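Local coordinates for protein Abbfa_003403 (Acinetobacter baumannii, PDB 4ZXH) that is a four-domain nonribosomal peptide synthetase, with condensation, adenylation, carrier and thioesterase domains, that probably builds a peptide carried on a phosphopantetheine arm and releases it, at residues L1183-R1188 with D1241-N1246. Residues are numbered along the deposited sequence; the frame is centred on the assembly and turned at random.
Sequences LSWFAR and DTYLAN
F1186 and Y1243 pack against each other in a buried aromatic contact between helices 1179-1191 and 1233-1251 of the thioesterase domain, which has the alpha/beta-hydrolase fold. The chain leaves the central sheet after strand 1157-1163 and rejoins it at strand 1262-1267; both helices belong to this mostly helical insertion, consistent with the lid of such thioesterases. The two side chains slide past each other in opposite directions, each reaching toward the other's backbone. Y1243 sets CG anti to its own N (chi1 179°), which extends the ring across to the backbone of helix 1179-1191. F1186 CD1 lies over one face of that ring, offset toward the rim, 3.4 Å from Y1243 CG. The aromatic pair is oblique, with centroids 4.9 Å apart and planes inclined at 50°. Beside it, F1186 CB makes a CH-pi contact, 4.1 Å from the Y1243 ring centroid and over the face. Farther out along the tyrosine, toward its hydroxyl end, Y1243 CZ lies 3.9 Å from F1186 CA. F1240 and F1236, from the same helix as Y1243, also meet the F1186 ring and make an aromatic cluster of it, while I1073 touches Y1243. No hydrogen bond joins the two segments; the phenol OH is instead hydrogen-bonded to D1189 OD2, one residue beyond R1188 on the facing helix, giving the buried ring a polar anchor at its far end. W1185 turns its indole away, yet its CB lies 3.3 Å from Y1243 OH.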
# COMPACT_ATOMS: atom_id res chain seq x y z
N LEU A 1183 44.54 3.21 -15.03
CA LEU A 1183 43.39 2.73 -14.27
C LEU A 1183 43.55 2.99 -12.78
O LEU A 1183 42.60 3.37 -12.11
CB LEU A 1183 43.18 1.24 -14.49
CG LEU A 1183 42.08 0.87 -15.47
CD1 LEU A 1183 41.88 -0.63 -15.38
CD2 LEU A 1183 40.80 1.63 -15.12
N SER A 1184 44.75 2.77 -12.26
CA SER A 1184 44.95 3.02 -10.85
C SER A 1184 44.70 4.51 -10.53
O SER A 1184 43.98 4.84 -9.58
CB SER A 1184 46.33 2.61 -10.40
OG SER A 1184 46.51 3.04 -9.07
N TRP A 1185 45.28 5.39 -11.35
CA TRP A 1185 44.99 6.82 -11.23
C TRP A 1185 43.50 7.09 -11.33
O TRP A 1185 42.93 7.80 -10.50
CB TRP A 1185 45.72 7.62 -12.30
CG TRP A 1185 47.18 7.66 -12.07
CD1 TRP A 1185 47.87 7.15 -11.00
CD2 TRP A 1185 48.16 8.25 -12.93
NE1 TRP A 1185 49.21 7.37 -11.15
CE2 TRP A 1185 49.42 8.04 -12.33
CE3 TRP A 1185 48.09 8.92 -14.15
CZ2 TRP A 1185 50.59 8.49 -12.90
CZ3 TRP A 1185 49.26 9.35 -14.72
CH2 TRP A 1185 50.50 9.14 -14.10
N PHE A 1186 42.86 6.52 -12.34
CA PHE A 1186 41.45 6.77 -12.56
C PHE A 1186 40.60 6.35 -11.36
O PHE A 1186 39.67 7.07 -10.97
CB PHE A 1186 40.97 6.04 -13.81
CG PHE A 1186 39.52 6.23 -14.07
CD1 PHE A 1186 39.00 7.50 -14.24
CD2 PHE A 1186 38.67 5.14 -14.14
CE1 PHE A 1186 37.66 7.70 -14.48
CE2 PHE A 1186 37.31 5.33 -14.38
CZ PHE A 1186 36.80 6.62 -14.54
N ALA A 1187 40.94 5.20 -10.78
CA ALA A 1187 40.23 4.72 -9.59
C ALA A 1187 40.35 5.74 -8.45
O ALA A 1187 39.35 6.11 -7.83
CB ALA A 1187 40.76 3.38 -9.17
N ARG A 1188 41.57 6.22 -8.20
CA ARG A 1188 41.82 7.22 -7.18
C ARG A 1188 41.06 8.52 -7.44
O ARG A 1188 40.36 9.02 -6.56
CB ARG A 1188 43.33 7.51 -7.08
CG ARG A 1188 43.68 8.67 -6.16
CD ARG A 1188 45.05 9.22 -6.44
NE ARG A 1188 45.12 9.78 -7.79
CZ ARG A 1188 46.25 10.06 -8.43
NH1 ARG A 1188 47.42 9.83 -7.86
NH2 ARG A 1188 46.19 10.55 -9.66
N ASP A 1241 37.26 6.54 -20.78
CA ASP A 1241 37.67 7.14 -22.06
C ASP A 1241 37.69 8.67 -22.00
O ASP A 1241 38.62 9.30 -22.51
CB ASP A 1241 36.75 6.69 -23.19
CG ASP A 1241 37.06 5.28 -23.68
OD1 ASP A 1241 38.10 4.68 -23.26
OD2 ASP A 1241 36.25 4.78 -24.49
N THR A 1242 36.67 9.26 -21.38
CA THR A 1242 36.67 10.71 -21.14
C THR A 1242 37.90 11.14 -20.34
O THR A 1242 38.60 12.09 -20.71
CB THR A 1242 35.39 11.15 -20.41
OG1 THR A 1242 34.29 11.00 -21.31
CG2 THR A 1242 35.47 12.59 -19.98
N TYR A 1243 38.15 10.43 -19.25
CA TYR A 1243 39.33 10.63 -18.42
C TYR A 1243 40.61 10.57 -19.26
O TYR A 1243 41.47 11.48 -19.18
CB TYR A 1243 39.34 9.59 -17.28
CG TYR A 1243 40.54 9.66 -16.35
CD1 TYR A 1243 40.58 10.60 -15.32
CD2 TYR A 1243 41.62 8.77 -16.48
CE1 TYR A 1243 41.66 10.68 -14.47
CE2 TYR A 1243 42.70 8.82 -15.62
CZ TYR A 1243 42.71 9.78 -14.61
OH TYR A 1243 43.77 9.87 -13.74
N LEU A 1244 40.74 9.54 -20.10
CA LEU A 1244 41.95 9.38 -20.93
C LEU A 1244 42.06 10.53 -21.92
O LEU A 1244 43.16 11.01 -22.18
CB LEU A 1244 41.94 8.04 -21.67
CG LEU A 1244 42.11 6.79 -20.80
CD1 LEU A 1244 41.92 5.54 -21.60
CD2 LEU A 1244 43.45 6.76 -20.09
N ALA A 1245 40.92 10.98 -22.45
CA ALA A 1245 40.89 12.00 -23.49
C ALA A 1245 41.38 13.33 -22.96
O ALA A 1245 42.17 14.03 -23.59
CB ALA A 1245 39.50 12.14 -24.05
N ASN A 1246 40.92 13.66 -21.76
CA ASN A 1246 41.36 14.89 -21.12
C ASN A 1246 42.84 14.79 -20.77
O ASN A 1246 43.55 15.80 -20.83
CB ASN A 1246 40.52 15.18 -19.89
CG ASN A 1246 39.14 15.73 -20.25
OD1 ASN A 1246 38.94 16.31 -21.32
ND2 ASN A 1246 38.18 15.55 -19.34